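Local coordinates for oligopeptide ABC transporter, periplasmic oligopeptide-binding protein, putative (Thermotoga maritima MSB8, PDB 5IPW) that probably binds peptides outside the cell membrane as the solute-binding component of an ABC-type oligopeptide transporter, at residues A[198-208]-A[218-226]. Residues are numbered along the deposited sequence; the frame is centred on the assembly and turned at random.
Sequences FHPKYTPMEEI and NTWVDLFND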
loop_
_atom_site.group_PDB
_atom_site.type_symbol
_atom_site.label_atom_id
_atom_site.label_comp_id
_atom_site.label_asym_id
_atom_site.label_seq_id
_atom_site.Cartn_x
_atom_site.Cartn_y
_atom_site.Cartn_z
ATOM N N PHE A 198 -8.411 31.684 -6.473
ATOM C CA PHE A 198 -7.094 31.739 -5.833
ATOM C C PHE A 198 -5.939 31.441 -6.796
ATOM O O PHE A 198 -4.787 31.330 -6.371
ATOM C CB PHE A 198 -7.054 30.732 -4.683
ATOM C CG PHE A 198 -8.192 30.874 -3.720
ATOM C CD1 PHE A 198 -8.336 32.028 -2.967
ATOM C CD2 PHE A 198 -9.119 29.860 -3.565
ATOM C CE1 PHE A 198 -9.384 32.169 -2.072
ATOM C CE2 PHE A 198 -10.174 29.997 -2.676
ATOM C CZ PHE A 198 -10.307 31.153 -1.929
ATOM N N HIS A 199 -6.245 31.328 -8.087
ATOM C CA HIS A 199 -5.277 30.892 -9.084
ATOM C C HIS A 199 -5.017 31.997 -10.112
ATOM O O HIS A 199 -5.938 32.409 -10.815
ATOM C CB HIS A 199 -5.791 29.635 -9.782
ATOM C CG HIS A 199 -4.717 28.817 -10.424
ATOM N ND1 HIS A 199 -4.184 29.128 -11.652
ATOM C CD2 HIS A 199 -4.086 27.693 -10.014
ATOM C CE1 HIS A 199 -3.267 28.235 -11.973
ATOM N NE2 HIS A 199 -3.187 27.350 -10.996
ATOM N N PRO A 200 -3.762 32.489 -10.193
ATOM C CA PRO A 200 -3.388 33.595 -11.090
ATOM C C PRO A 200 -3.684 33.410 -12.580
ATOM O O PRO A 200 -3.857 34.398 -13.287
ATOM C CB PRO A 200 -1.870 33.720 -10.885
ATOM C CG PRO A 200 -1.451 32.489 -10.158
ATOM C CD PRO A 200 -2.631 32.109 -9.330
ATOM N N LYS A 201 -3.702 32.173 -13.059
ATOM C CA LYS A 201 -4.080 31.901 -14.444
ATOM C C LYS A 201 -5.529 32.283 -14.754
ATOM O O LYS A 201 -5.836 32.646 -15.888
ATOM C CB LYS A 201 -3.861 30.427 -14.795
ATOM C CG LYS A 201 -4.079 30.107 -16.269
ATOM C CD LYS A 201 -4.007 28.613 -16.527
ATOM C CE LYS A 201 -4.406 28.286 -17.956
ATOM N NZ LYS A 201 -4.374 26.819 -18.210
ATOM N N TYR A 202 -6.413 32.190 -13.763
ATOM C CA TYR A 202 -7.835 32.454 -13.972
ATOM C C TYR A 202 -8.317 33.726 -13.299
ATOM O O TYR A 202 -9.400 34.216 -13.616
ATOM C CB TYR A 202 -8.664 31.256 -13.491
ATOM C CG TYR A 202 -8.315 29.992 -14.240
ATOM C CD1 TYR A 202 -8.853 29.732 -15.499
ATOM C CD2 TYR A 202 -7.410 29.080 -13.715
ATOM C CE1 TYR A 202 -8.517 28.588 -16.202
ATOM C CE2 TYR A 202 -7.067 27.931 -14.412
ATOM C CZ TYR A 202 -7.623 27.690 -15.655
ATOM O OH TYR A 202 -7.284 26.552 -16.348
ATOM N N THR A 203 -7.517 34.269 -12.389
ATOM C CA THR A 203 -7.909 35.443 -11.619
ATOM C C THR A 203 -6.807 36.492 -11.663
ATOM O O THR A 203 -5.630 36.150 -11.566
ATOM C CB THR A 203 -8.169 35.042 -10.164
ATOM O OG1 THR A 203 -9.103 33.959 -10.146
ATOM C CG2 THR A 203 -8.723 36.204 -9.352
ATOM N N PRO A 204 -7.180 37.775 -11.824
ATOM C CA PRO A 204 -6.172 38.830 -11.718
ATOM C C PRO A 204 -5.401 38.755 -10.399
ATOM O O PRO A 204 -6.006 38.645 -9.330
ATOM C CB PRO A 204 -6.987 40.132 -11.780
ATOM C CG PRO A 204 -8.348 39.767 -12.265
ATOM C CD PRO A 204 -8.470 38.273 -12.336
ATOM N N MET A 205 -4.079 38.831 -10.485
ATOM C CA MET A 205 -3.224 38.756 -9.307
ATOM C C MET A 205 -3.592 39.778 -8.233
ATOM O O MET A 205 -3.421 39.508 -7.049
ATOM C CB MET A 205 -1.756 38.928 -9.707
ATOM C CG MET A 205 -0.771 38.562 -8.609
ATOM S SD MET A 205 -0.923 36.850 -8.059
ATOM C CE MET A 205 0.208 36.045 -9.191
ATOM N N GLU A 206 -4.086 40.946 -8.639
ATOM C CA GLU A 206 -4.516 41.975 -7.675
ATOM C C GLU A 206 -5.703 41.519 -6.835
ATOM O O GLU A 206 -5.808 41.870 -5.663
ATOM C CB GLU A 206 -4.830 43.330 -8.343
ATOM C CG GLU A 206 -5.584 43.276 -9.663
ATOM C CD GLU A 206 -4.660 43.376 -10.872
ATOM O OE1 GLU A 206 -4.524 42.373 -11.611
ATOM O OE2 GLU A 206 -4.056 44.456 -11.075
ATOM N N GLU A 207 -6.601 40.748 -7.438
ATOM C CA GLU A 207 -7.758 40.228 -6.718
ATOM C C GLU A 207 -7.345 39.138 -5.756
ATOM O O GLU A 207 -7.913 39.026 -4.668
ATOM C CB GLU A 207 -8.808 39.703 -7.694
ATOM C CG GLU A 207 -9.451 40.801 -8.520
ATOM C CD GLU A 207 -10.051 41.893 -7.650
ATOM O OE1 GLU A 207 -11.006 41.600 -6.891
ATOM O OE2 GLU A 207 -9.557 43.042 -7.718
ATOM N N ILE A 208 -6.355 38.346 -6.163
ATOM C CA ILE A 208 -5.802 37.298 -5.311
ATOM C C ILE A 208 -5.109 37.886 -4.083
ATOM O O ILE A 208 -5.297 37.392 -2.969
ATOM C CB ILE A 208 -4.828 36.385 -6.085
ATOM C CG1 ILE A 208 -5.604 35.565 -7.117
ATOM C CG2 ILE A 208 -4.082 35.451 -5.134
ATOM C CD1 ILE A 208 -4.740 34.750 -8.051
ATOM N N ASN A 218 2.330 34.315 2.676
ATOM C CA ASN A 218 3.429 35.132 2.151
ATOM C C ASN A 218 3.429 35.197 0.635
ATOM O O ASN A 218 3.776 36.219 0.057
ATOM C CB ASN A 218 4.787 34.626 2.656
ATOM C CG ASN A 218 5.168 35.233 3.996
ATOM O OD1 ASN A 218 5.418 36.435 4.089
ATOM N ND2 ASN A 218 5.210 34.408 5.043
ATOM N N THR A 219 3.049 34.098 -0.000
ATOM C CA THR A 219 2.899 34.053 -1.451
ATOM C C THR A 219 1.485 33.587 -1.781
ATOM O O THR A 219 0.712 33.251 -0.881
ATOM C CB THR A 219 3.961 33.146 -2.116
ATOM O OG1 THR A 219 3.622 32.930 -3.493
ATOM C CG2 THR A 219 4.086 31.792 -1.408
ATOM N N TRP A 220 1.132 33.611 -3.062
ATOM C CA TRP A 220 -0.204 33.182 -3.497
ATOM C C TRP A 220 -0.358 31.682 -3.412
ATOM O O TRP A 220 -1.464 31.179 -3.219
ATOM C CB TRP A 220 -0.535 33.701 -4.904
ATOM C CG TRP A 220 0.263 33.100 -6.009
ATOM C CD1 TRP A 220 1.366 33.633 -6.600
ATOM C CD2 TRP A 220 0.003 31.861 -6.683
ATOM N NE1 TRP A 220 1.818 32.799 -7.595
ATOM C CE2 TRP A 220 0.999 31.704 -7.666
ATOM C CE3 TRP A 220 -0.972 30.866 -6.545
ATOM C CZ2 TRP A 220 1.052 30.594 -8.506
ATOM C CZ3 TRP A 220 -0.918 29.762 -7.383
ATOM C CH2 TRP A 220 0.086 29.634 -8.349
ATOM N N VAL A 221 0.760 30.979 -3.539
ATOM C CA VAL A 221 0.792 29.529 -3.375
ATOM C C VAL A 221 0.336 29.142 -1.961
ATOM O O VAL A 221 -0.360 28.140 -1.784
ATOM C CB VAL A 221 2.203 28.960 -3.665
ATOM C CG1 VAL A 221 2.245 27.457 -3.449
ATOM C CG2 VAL A 221 2.628 29.273 -5.092
ATOM N N ASP A 222 0.711 29.946 -0.967
ATOM C CA ASP A 222 0.350 29.672 0.424
ATOM C C ASP A 222 -1.153 29.769 0.615
ATOM O O ASP A 222 -1.746 28.957 1.326
ATOM C CB ASP A 222 1.035 30.653 1.380
ATOM C CG ASP A 222 2.547 30.528 1.377
ATOM O OD1 ASP A 222 3.080 29.474 0.963
ATOM O OD2 ASP A 222 3.203 31.507 1.798
ATOM N N LEU A 223 -1.755 30.775 -0.011
ATOM C CA LEU A 223 -3.203 30.944 0.012
ATOM C C LEU A 223 -3.884 29.779 -0.700
ATOM O O LEU A 223 -4.863 29.236 -0.194
ATOM C CB LEU A 223 -3.610 32.274 -0.633
ATOM C CG LEU A 223 -5.113 32.584 -0.714
ATOM C CD1 LEU A 223 -5.774 32.581 0.657
ATOM C CD2 LEU A 223 -5.350 33.918 -1.411
ATOM N N PHE A 224 -3.358 29.385 -1.858
ATOM C CA PHE A 224 -3.966 28.309 -2.623
ATOM C C PHE A 224 -3.956 26.993 -1.862
ATOM O O PHE A 224 -4.986 26.325 -1.774
ATOM C CB PHE A 224 -3.277 28.118 -3.973
ATOM C CG PHE A 224 -4.003 27.167 -4.878
ATOM C CD1 PHE A 224 -3.748 25.803 -4.822
ATOM C CD2 PHE A 224 -4.960 27.631 -5.767
ATOM C CE1 PHE A 224 -4.424 24.920 -5.646
ATOM C CE2 PHE A 224 -5.638 26.754 -6.599
ATOM C CZ PHE A 224 -5.371 25.395 -6.536
ATOM N N ASN A 225 -2.798 26.625 -1.325
ATOM C CA ASN A 225 -2.660 25.376 -0.579
ATOM C C ASN A 225 -3.481 25.358 0.710
ATOM O O ASN A 225 -3.931 24.295 1.132
ATOM C CB ASN A 225 -1.190 25.087 -0.267
ATOM C CG ASN A 225 -0.355 24.856 -1.519
ATOM O OD1 ASN A 225 -0.835 24.333 -2.530
ATOM N ND2 ASN A 225 0.910 25.243 -1.456
ATOM N N ASP A 226 -3.677 26.520 1.327
ATOM C CA ASP A 226 -4.549 26.629 2.507
ATOM C C ASP A 226 -5.997 26.410 2.135
ATOM O O ASP A 226 -6.761 25.805 2.893
ATOM C CB ASP A 226 -4.434 28.004 3.181
ATOM C CG ASP A 226 -3.472 28.004 4.352
ATOM O OD1 ASP A 226 -2.451 27.280 4.301
ATOM O OD2 ASP A 226 -3.745 28.742 5.327
#
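The indole of W220 lies between P200 on one face and V221 CG2, from its own helix, on the other. P200 CG sits 3.5 Å from the centroid of the W220 six-membered ring and almost on the ring normal, a CH-pi contact, and P200 CD covers the same benzo ring beside it. The pyrrole side of the indole meets M205, whose SD stands obliquely 4.7 Å from the five-membered-ring centroid, a Met-aromatic contact; bends at chi2 and chi3 bring M205 CE to 3.7 Å from W220 CD1. An edge of W220 also points at the face of H199, with planes at 64°. H199 in turn directs its own edge toward the face of F224 in an offset edge-to-face pair (planes at 76°), while its NE2 is hydrogen-bonded to D138 O. With CG anti to the backbone N (chi1 -171°), the F224 ring joins H199 and W220 in the cluster and meets F198, whose CB is 3.9 Å from F224 CD2. One helical turn on from W220, L223 CD2 packs against F198 CD1 at 3.9 Å and I208 CG2 at 4.2 Å. Replacing W220 with an alanine would probably uncover the P200 ring, deprive M205 of its aromatic partner and open a gap beside H199. At the start of helix 220-227, T219 N donates to D222 OD2 at 3.2 Å, the bond of a capping box; separately, T219 OG1 takes a weak capping bond from V221 N. An aromatic cluster thus joins a capped helix to the loop and short helix that precede it, within the family 5 solute-binding protein fold.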